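Local coordinates for RING finger protein unkempt homolog (Mus musculus, PDB 5ELH) that binds RNA sequence-specifically through clustered CCCH zinc fingers, represses translation and so controls the early morphology of cortical neurons, at residues A[41-46]-A[79-84]; A[56-61]-A[87-92]. All blocks are in the same frame, centred on the assembly; numbering follows the deposited sequence.

Contact 1. Residues A[41-46]-A[79-84]; sequences RRRRSI and FLHRTT. With ZN (zinc ion), chain E.
Arg43 reaches His81 with CG anti to its own carbonyl carbon (chi1 -59°) and a chain bent at chi3, which lays the guanidinium flat over the imidazole. The His81 ring likewise has CG set beside its backbone N (chi1 -65°), presenting one face to the arginine and NE2 to the zinc ion. The two planes are only 16° apart, with centres separated by 3.8 Å, so the guanidinium stacks flat on the ring. Arg43 NH2 sits over the middle of the His81 ring; its 3.3 Å approach to His81 ND1 brings two donors together and is not a hydrogen bond. Arg43 NH2 also donates to Phe79 O at 2.7 Å, the oxygen lying at the guanidinium edge and the donor in the carbonyl plane. Outside the pair, NH1 bonds to Cys77 O and NE makes a salt bridge with Glu88, so bonds from all three nitrogens of Arg43 probably hold its rotation while the ring meets its face. Farther along, Thr83 CG2 packs on Arg41 O at 3.2 Å, while its OG1 turns to Thr87; the Arg41 side chain heads off to a salt bridge with Asp75. His81 NE2 binds zinc at 2.1 Å, and Cys61, Cys71 and Cys77 complete the CCCH site. The arrangement is thus a second-shell arginine stacked on the histidine ligand of a C3H1 zinc finger.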
ATOM      1  N   ARG A  41       1.666  16.642  -3.944  1.00 17.98           N
ATOM      2  CA  ARG A  41       0.765  15.556  -3.616  1.00 21.33           C
ATOM      3  C   ARG A  41      -0.125  15.252  -4.811  1.00 19.01           C
ATOM      4  O   ARG A  41      -0.658  16.167  -5.428  1.00 20.63           O
ATOM      5  CB  ARG A  41      -0.095  15.941  -2.406  1.00 19.14           C
ATOM      6  CG  ARG A  41      -1.240  14.981  -2.094  1.00 22.45           C
ATOM      7  CD  ARG A  41      -2.044  15.432  -0.876  1.00 26.13           C
ATOM      8  NE  ARG A  41      -3.239  14.611  -0.683  1.00 23.57           N
ATOM      9  CZ  ARG A  41      -4.441  14.880  -1.194  1.00 25.72           C
ATOM     10  NH1 ARG A  41      -4.648  15.964  -1.933  1.00 28.30           N
ATOM     11  NH2 ARG A  41      -5.453  14.055  -0.962  1.00 28.29           N
ATOM     12  N   ARG A  42      -0.255  13.975  -5.154  1.00 15.37           N
ATOM     13  CA  ARG A  42      -1.276  13.562  -6.112  1.00 14.29           C
ATOM     14  C   ARG A  42      -2.366  12.735  -5.435  1.00 20.29           C
ATOM     15  O   ARG A  42      -2.108  11.986  -4.486  1.00 20.06           O
ATOM     16  CB  ARG A  42      -0.663  12.795  -7.293  1.00 22.32           C
ATOM     17  CG  ARG A  42       0.068  11.536  -6.918  1.00 25.24           C
ATOM     18  CD  ARG A  42       0.395  10.720  -8.165  1.00 25.59           C
ATOM     19  NE  ARG A  42      -0.743   9.937  -8.634  1.00 19.56           N
ATOM     20  CZ  ARG A  42      -0.958   8.655  -8.345  1.00 20.24           C
ATOM     21  NH1 ARG A  42      -0.121   7.977  -7.566  1.00 23.59           N
ATOM     22  NH2 ARG A  42      -2.014   8.042  -8.851  1.00 24.58           N
ATOM     23  N   ARG A  43      -3.600  12.918  -5.902  1.00 15.49           N
ATOM     24  CA  ARG A  43      -4.699  12.033  -5.555  1.00 18.71           C
ATOM     25  C   ARG A  43      -4.640  10.782  -6.423  1.00 12.52           C
ATOM     26  O   ARG A  43      -4.448  10.871  -7.629  1.00 16.16           O
ATOM     27  CB  ARG A  43      -6.037  12.714  -5.836  1.00 14.32           C
ATOM     28  CG  ARG A  43      -6.267  14.019  -5.101  1.00 18.96           C
ATOM     29  CD  ARG A  43      -7.491  14.705  -5.662  1.00 15.62           C
ATOM     30  NE  ARG A  43      -7.276  15.203  -7.017  1.00 17.06           N
ATOM     31  CZ  ARG A  43      -8.245  15.556  -7.856  1.00 17.18           C
ATOM     32  NH1 ARG A  43      -9.523  15.472  -7.488  1.00 20.31           N
ATOM     33  NH2 ARG A  43      -7.943  15.999  -9.066  1.00 18.72           N
ATOM     34  N   ARG A  44      -4.820   9.625  -5.800  1.00 17.38           N
ATOM     35  CA  ARG A  44      -4.947   8.366  -6.521  1.00 12.57           C
ATOM     36  C   ARG A  44      -6.133   8.466  -7.474  1.00 18.02           C
ATOM     37  O   ARG A  44      -7.203   8.910  -7.066  1.00 14.62           O
ATOM     38  CB  ARG A  44      -5.185   7.235  -5.522  1.00 13.92           C
ATOM     39  CG  ARG A  44      -5.217   5.861  -6.145  1.00 23.87           C
ATOM     40  CD  ARG A  44      -5.593   4.776  -5.139  1.00 31.68           C
ATOM     41  NE  ARG A  44      -5.599   3.458  -5.781  1.00 42.17           N
ATOM     42  CZ  ARG A  44      -5.962   2.323  -5.191  1.00 48.31           C
ATOM     43  NH1 ARG A  44      -6.362   2.325  -3.926  1.00 51.62           N
ATOM     44  NH2 ARG A  44      -5.924   1.180  -5.871  1.00 51.14           N
ATOM     45  N   SER A  45      -5.940   8.098  -8.742  1.00 18.65           N
ATOM     46  CA  SER A  45      -7.071   8.025  -9.673  1.00 15.55           C
ATOM     47  C   SER A  45      -7.813   6.724  -9.408  1.00 16.92           C
ATOM     48  O   SER A  45      -7.211   5.740  -8.983  1.00 17.14           O
ATOM     49  CB  SER A  45      -6.635   8.138 -11.145  1.00 15.74           C
ATOM     50  OG  SER A  45      -5.965   6.972 -11.618  1.00 15.51           O
ATOM     51  N   ILE A  46      -9.124   6.732  -9.657  1.00 12.06           N
ATOM     52  CA  ILE A  46     -10.018   5.658  -9.244  1.00 18.75           C
ATOM     53  C   ILE A  46     -11.096   5.483 -10.304  1.00 16.09           C
ATOM     54  O   ILE A  46     -11.720   6.463 -10.711  1.00 15.86           O
ATOM     55  CB  ILE A  46     -10.795   6.026  -7.943  1.00 20.27           C
ATOM     56  CG1 ILE A  46      -9.865   6.525  -6.829  1.00 31.94           C
ATOM     57  CG2 ILE A  46     -11.632   4.849  -7.459  1.00 19.01           C
ATOM     58  CD1 ILE A  46      -9.006   5.467  -6.203  1.00 41.28           C
ATOM     59  N   PHE A  79     -11.996  17.165 -11.785  1.00 12.75           N
ATOM     60  CA  PHE A  79     -11.037  17.628 -12.771  1.00 17.43           C
ATOM     61  C   PHE A  79      -9.596  17.381 -12.339  1.00 17.56           C
ATOM     62  O   PHE A  79      -9.297  17.133 -11.170  1.00 13.71           O
ATOM     63  CB  PHE A  79     -11.255  19.109 -13.065  1.00 18.07           C
ATOM     64  CG  PHE A  79     -12.668  19.438 -13.462  1.00 17.21           C
ATOM     65  CD1 PHE A  79     -13.201  18.955 -14.643  1.00 16.63           C
ATOM     66  CD2 PHE A  79     -13.459  20.227 -12.652  1.00 18.17           C
ATOM     67  CE1 PHE A  79     -14.491  19.248 -15.006  1.00 20.92           C
ATOM     68  CE2 PHE A  79     -14.749  20.532 -13.015  1.00 24.23           C
ATOM     69  CZ  PHE A  79     -15.264  20.043 -14.192  1.00 23.38           C
ATOM     70  N   LEU A  80      -8.715  17.462 -13.320  1.00 16.95           N
ATOM     71  CA  LEU A  80      -7.313  17.149 -13.150  1.00 17.95           C
ATOM     72  C   LEU A  80      -6.540  18.321 -12.545  1.00 16.02           C
ATOM     73  O   LEU A  80      -6.735  19.466 -12.943  1.00 18.99           O
ATOM     74  CB  LEU A  80      -6.756  16.810 -14.527  1.00 16.84           C
ATOM     75  CG  LEU A  80      -5.306  16.370 -14.623  1.00 19.23           C
ATOM     76  CD1 LEU A  80      -5.072  15.102 -13.822  1.00 16.56           C
ATOM     77  CD2 LEU A  80      -4.975  16.176 -16.090  1.00 21.33           C
ATOM     78  N   HIS A  81      -5.665  18.028 -11.584  1.00 16.20           N
ATOM     79  CA  HIS A  81      -4.837  19.050 -10.955  1.00 17.19           C
ATOM     80  C   HIS A  81      -3.430  19.003 -11.494  1.00 21.29           C
ATOM     81  O   HIS A  81      -2.833  17.933 -11.604  1.00 15.47           O
ATOM     82  CB  HIS A  81      -4.842  18.868  -9.443  1.00 14.06           C
ATOM     83  CG  HIS A  81      -6.193  19.082  -8.831  1.00 13.86           C
ATOM     84  ND1 HIS A  81      -6.530  18.638  -7.569  1.00 13.80           N
ATOM     85  CD2 HIS A  81      -7.300  19.687  -9.322  1.00 17.90           C
ATOM     86  CE1 HIS A  81      -7.779  18.967  -7.308  1.00 15.58           C
ATOM     87  NE2 HIS A  81      -8.272  19.605  -8.357  1.00 13.94           N
ATOM     88  N   ARG A  82      -2.916  20.171 -11.851  1.00 19.12           N
ATOM     89  CA  ARG A  82      -1.563  20.288 -12.362  1.00 20.80           C
ATOM     90  C   ARG A  82      -0.594  20.348 -11.185  1.00 16.76           C
ATOM     91  O   ARG A  82      -0.062  21.391 -10.839  1.00 20.98           O
ATOM     92  CB  ARG A  82      -1.435  21.519 -13.251  1.00 22.79           C
ATOM     93  CG  ARG A  82      -0.361  21.381 -14.316  1.00 34.84           C
ATOM     94  CD  ARG A  82      -0.243  22.642 -15.146  1.00 39.30           C
ATOM     95  NE  ARG A  82      -1.522  23.079 -15.710  1.00 39.95           N
ATOM     96  CZ  ARG A  82      -2.004  22.690 -16.887  1.00 40.99           C
ATOM     97  NH1 ARG A  82      -1.332  21.833 -17.649  1.00 42.38           N
ATOM     98  NH2 ARG A  82      -3.171  23.159 -17.302  1.00 44.67           N
ATOM     99  N   THR A  83      -0.404  19.201 -10.553  1.00 18.35           N
ATOM    100  CA  THR A  83       0.531  19.073  -9.453  1.00 20.71           C
ATOM    101  C   THR A  83       1.940  19.240 -10.001  1.00 24.57           C
ATOM    102  O   THR A  83       2.138  19.236 -11.212  1.00 24.33           O
ATOM    103  CB  THR A  83       0.382  17.699  -8.800  1.00 21.11           C
ATOM    104  OG1 THR A  83       0.631  16.676  -9.778  1.00 28.54           O
ATOM    105  CG2 THR A  83      -1.025  17.531  -8.258  1.00 25.51           C
ATOM    106  N   THR A  84       2.921  19.405  -9.120  1.00 27.02           N
ATOM    107  CA  THR A  84       4.296  19.526  -9.569  1.00 30.34           C
ATOM    108  C   THR A  84       4.675  18.264 -10.338  1.00 25.43           C
ATOM    109  O   THR A  84       4.452  17.149  -9.872  1.00 24.44           O
ATOM    110  CB  THR A  84       5.272  19.738  -8.392  1.00 32.11           C
ATOM    111  OG1 THR A  84       4.824  20.834  -7.586  1.00 31.54           O
ATOM    112  CG2 THR A  84       6.674  20.045  -8.909  1.00 35.93           C
TER
HETATM  113 ZN    ZN E 202      -9.921  20.839  -8.542  1.00 27.07          ZN

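Contact 2. Residues A[56-61]-A[87-92]; sequences SPDVYC and TERRYH. With ZN (zinc ion), chain E.
Asp58 OD1 and Arg89 NH1 form a 2.8 Å salt bridge, the oxygen lying in the guanidinium plane while the carboxylate stands nearly perpendicular to it, planes 88° apart. Arg89 gets there with CG anti to its backbone N (chi1 172°) and a chain bent at chi2 and chi3. OD1 has a second partner in Tyr95 OH. Arg89 NH1 donates to Pro57 O at 3.2 Å, a bond of doubtful placing because that oxygen sits too near a neighbour in the model. Arg89 NH2 donates to a water 3.1 Å away, which makes a weak, long link to Tyr60 OH, whose stronger partner is Asp86. Pro57 CB rests over the His92 ring, 3.6 Å from the centroid and 4° off its normal, a CH-pi contact. Both His92 nitrogens are engaged, NE2 with Tyr55 O and ND1 with Arg94 N. Ser56 OG accepts from Asp58 N and Val59 N, an ST turn and ST motif. Replacing Arg89 by alanine removes the guanidinium and would probably leave Asp58 with no charged mate here, and the water without its arginine donor. A salt bridge to helix 87-90 and a CH-pi contact just after it thus fasten the loop leading to zinc ligand Cys61.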
ATOM      1  N   SER A  56     -10.917  13.483 -14.142  1.00 17.33           N
ATOM      2  CA  SER A  56     -10.514  13.370 -15.537  1.00 18.50           C
ATOM      3  C   SER A  56      -9.006  13.289 -15.714  1.00 19.16           C
ATOM      4  O   SER A  56      -8.254  13.952 -15.003  1.00 15.39           O
ATOM      5  CB  SER A  56     -11.034  14.581 -16.308  1.00 19.84           C
ATOM      6  OG  SER A  56     -10.452  14.657 -17.593  1.00 19.40           O
ATOM      7  N   PRO A  57      -8.552  12.473 -16.672  1.00 16.03           N
ATOM      8  CA  PRO A  57      -7.128  12.488 -17.025  1.00 12.27           C
ATOM      9  C   PRO A  57      -6.792  13.525 -18.093  1.00 15.27           C
ATOM     10  O   PRO A  57      -5.656  13.559 -18.557  1.00 18.85           O
ATOM     11  CB  PRO A  57      -6.912  11.090 -17.601  1.00 12.38           C
ATOM     12  CG  PRO A  57      -8.202  10.750 -18.215  1.00 14.93           C
ATOM     13  CD  PRO A  57      -9.268  11.373 -17.346  1.00 15.28           C
ATOM     14  N   ASP A  58      -7.752  14.352 -18.488  1.00 13.70           N
ATOM     15  CA  ASP A  58      -7.549  15.248 -19.619  1.00 13.94           C
ATOM     16  C   ASP A  58      -7.951  16.698 -19.352  1.00 22.09           C
ATOM     17  O   ASP A  58      -7.243  17.614 -19.775  1.00 25.57           O
ATOM     18  CB  ASP A  58      -8.302  14.709 -20.841  1.00 22.09           C
ATOM     19  CG  ASP A  58      -7.717  13.405 -21.354  1.00 31.22           C
ATOM     20  OD1 ASP A  58      -6.489  13.353 -21.547  1.00 24.90           O
ATOM     21  OD2 ASP A  58      -8.476  12.434 -21.556  1.00 37.79           O
ATOM     22  N   VAL A  59      -9.076  16.923 -18.672  1.00 19.24           N
ATOM     23  CA  VAL A  59      -9.540  18.297 -18.471  1.00 18.54           C
ATOM     24  C   VAL A  59      -9.086  18.847 -17.106  1.00 17.39           C
ATOM     25  O   VAL A  59      -9.449  18.341 -16.047  1.00 15.68           O
ATOM     26  CB  VAL A  59     -11.072  18.480 -18.756  1.00 34.21           C
ATOM     27  CG1 VAL A  59     -11.777  17.142 -18.931  1.00 38.69           C
ATOM     28  CG2 VAL A  59     -11.748  19.339 -17.698  1.00 34.53           C
ATOM     29  N   TYR A  60      -8.252  19.879 -17.170  1.00 20.96           N
ATOM     30  CA  TYR A  60      -7.603  20.439 -15.988  1.00 14.93           C
ATOM     31  C   TYR A  60      -8.541  21.352 -15.185  1.00 16.92           C
ATOM     32  O   TYR A  60      -9.268  22.175 -15.742  1.00 18.11           O
ATOM     33  CB  TYR A  60      -6.343  21.214 -16.392  1.00 18.38           C
ATOM     34  CG  TYR A  60      -5.129  20.346 -16.685  1.00 20.37           C
ATOM     35  CD1 TYR A  60      -4.303  19.893 -15.659  1.00 21.57           C
ATOM     36  CD2 TYR A  60      -4.803  19.992 -17.987  1.00 24.07           C
ATOM     37  CE1 TYR A  60      -3.183  19.104 -15.926  1.00 22.23           C
ATOM     38  CE2 TYR A  60      -3.690  19.205 -18.262  1.00 24.69           C
ATOM     39  CZ  TYR A  60      -2.887  18.761 -17.230  1.00 22.79           C
ATOM     40  OH  TYR A  60      -1.782  17.982 -17.513  1.00 23.41           O
ATOM     41  N   CYS A  61      -8.503  21.186 -13.870  1.00 19.64           N
ATOM     42  CA  CYS A  61      -9.183  22.070 -12.927  1.00 18.23           C
ATOM     43  C   CYS A  61      -8.639  23.484 -13.035  1.00 21.60           C
ATOM     44  O   CYS A  61      -7.428  23.674 -12.989  1.00 27.81           O
ATOM     45  CB  CYS A  61      -8.920  21.538 -11.518  1.00 18.17           C
ATOM     46  SG  CYS A  61      -9.721  22.398 -10.135  1.00 19.09           S
ATOM     47  N   THR A  87       1.980  15.085 -12.042  1.00 20.02           N
ATOM     48  CA  THR A  87       1.925  13.705 -11.582  1.00 26.17           C
ATOM     49  C   THR A  87       0.524  13.096 -11.512  1.00 19.42           C
ATOM     50  O   THR A  87       0.404  11.875 -11.523  1.00 17.32           O
ATOM     51  CB  THR A  87       2.621  13.527 -10.218  1.00 25.10           C
ATOM     52  OG1 THR A  87       2.037  14.409  -9.257  1.00 20.86           O
ATOM     53  CG2 THR A  87       4.120  13.814 -10.338  1.00 27.63           C
ATOM     54  N   GLU A  88      -0.535  13.902 -11.430  1.00 18.72           N
ATOM     55  CA  GLU A  88      -1.866  13.306 -11.422  1.00 16.94           C
ATOM     56  C   GLU A  88      -2.173  12.690 -12.787  1.00 18.14           C
ATOM     57  O   GLU A  88      -2.777  11.625 -12.870  1.00 22.08           O
ATOM     58  CB  GLU A  88      -2.958  14.304 -10.995  1.00 14.17           C
ATOM     59  CG  GLU A  88      -3.013  14.494  -9.483  1.00 16.43           C
ATOM     60  CD  GLU A  88      -4.331  15.088  -8.987  1.00 16.33           C
ATOM     61  OE1 GLU A  88      -5.166  15.525  -9.816  1.00 20.50           O
ATOM     62  OE2 GLU A  88      -4.532  15.090  -7.757  1.00 23.67           O
ATOM     63  N   ARG A  89      -1.746  13.351 -13.855  1.00 13.32           N
ATOM     64  CA  ARG A  89      -1.982  12.836 -15.202  1.00 13.73           C
ATOM     65  C   ARG A  89      -1.057  11.663 -15.504  1.00 16.35           C
ATOM     66  O   ARG A  89      -1.481  10.639 -16.027  1.00 19.89           O
ATOM     67  CB  ARG A  89      -1.761  13.948 -16.230  1.00 14.63           C
ATOM     68  CG  ARG A  89      -1.801  13.478 -17.668  1.00 26.96           C
ATOM     69  CD  ARG A  89      -2.899  14.090 -18.488  1.00 24.01           C
ATOM     70  NE  ARG A  89      -2.356  14.961 -19.515  1.00 33.88           N
ATOM     71  CZ  ARG A  89      -2.835  15.078 -20.749  1.00 27.54           C
ATOM     72  NH1 ARG A  89      -3.899  14.393 -21.137  1.00 29.69           N
ATOM     73  NH2 ARG A  89      -2.234  15.893 -21.604  1.00 28.75           N
ATOM     74  N   ARG A  90       0.213  11.821 -15.161  1.00 15.86           N
ATOM     75  CA  ARG A  90       1.226  10.843 -15.528  1.00 15.13           C
ATOM     76  C   ARG A  90       1.058   9.500 -14.814  1.00 14.83           C
ATOM     77  O   ARG A  90       1.465   8.462 -15.333  1.00 17.81           O
ATOM     78  CB  ARG A  90       2.615  11.433 -15.267  1.00 16.16           C
ATOM     79  CG  ARG A  90       3.051  12.439 -16.332  1.00 20.78           C
ATOM     80  CD  ARG A  90       4.296  13.236 -15.938  1.00 30.39           C
ATOM     81  NE  ARG A  90       5.401  12.400 -15.464  1.00 46.14           N
ATOM     82  CZ  ARG A  90       6.351  11.879 -16.239  1.00 62.10           C
ATOM     83  NH1 ARG A  90       6.343  12.083 -17.553  1.00 69.11           N
ATOM     84  NH2 ARG A  90       7.314  11.138 -15.698  1.00 62.37           N
ATOM     85  N   TYR A  91       0.467   9.519 -13.624  1.00 14.23           N
ATOM     86  CA  TYR A  91       0.267   8.299 -12.844  1.00 14.11           C
ATOM     87  C   TYR A  91      -1.208   7.908 -12.792  1.00 13.31           C
ATOM     88  O   TYR A  91      -1.627   7.100 -11.963  1.00 14.03           O
ATOM     89  CB  TYR A  91       0.883   8.448 -11.452  1.00 15.42           C
ATOM     90  CG  TYR A  91       2.380   8.629 -11.572  1.00 17.19           C
ATOM     91  CD1 TYR A  91       2.932   9.894 -11.711  1.00 19.83           C
ATOM     92  CD2 TYR A  91       3.229   7.534 -11.629  1.00 22.19           C
ATOM     93  CE1 TYR A  91       4.282  10.073 -11.853  1.00 23.99           C
ATOM     94  CE2 TYR A  91       4.579   7.699 -11.772  1.00 17.48           C
ATOM     95  CZ  TYR A  91       5.107   8.974 -11.889  1.00 23.36           C
ATOM     96  OH  TYR A  91       6.464   9.161 -12.037  1.00 27.03           O
ATOM     97  N   HIS A  92      -1.972   8.466 -13.718  1.00 12.96           N
ATOM     98  CA  HIS A  92      -3.391   8.146 -13.863  1.00 12.43           C
ATOM     99  C   HIS A  92      -3.562   6.757 -14.479  1.00 19.44           C
ATOM    100  O   HIS A  92      -2.738   6.316 -15.302  1.00 14.41           O
ATOM    101  CB  HIS A  92      -4.058   9.194 -14.755  1.00 13.99           C
ATOM    102  CG  HIS A  92      -5.537   9.328 -14.556  1.00 14.85           C
ATOM    103  ND1 HIS A  92      -6.439   8.364 -14.958  1.00 14.09           N
ATOM    104  CD2 HIS A  92      -6.273  10.334 -14.028  1.00 15.68           C
ATOM    105  CE1 HIS A  92      -7.665   8.760 -14.660  1.00 12.30           C
ATOM    106  NE2 HIS A  92      -7.593   9.957 -14.108  1.00 13.81           N
TER
HETATM  107 ZN    ZN E 202      -9.921  20.839  -8.542  1.00 27.07          ZN
HETATM  108  O   HOH W   1       0.290  16.577 -19.956  1.00 31.77           O

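Contacts 1 and 2 share one zinc ion, bound by His81 from 79-84 and Cys61 from 56-61, and their centres lie about 6 Å apart. Their segments alternate along the chain, so the two contacts interlock around one zinc site. Among the polar links that join them are Leu80 O to Cys61 N at 2.6 Å, a probable hydrogen bond between ligand-bearing segments, and Arg43 NE to Glu88 OE2 at 2.8 Å, a salt bridge from the arginine stacked on His81 to helix 87-90. Leu80 CB also packs on Ser56 O at 3.3 Å. Together they connect segment 41-46, the second zinc site in the chain and the short helix that follows it.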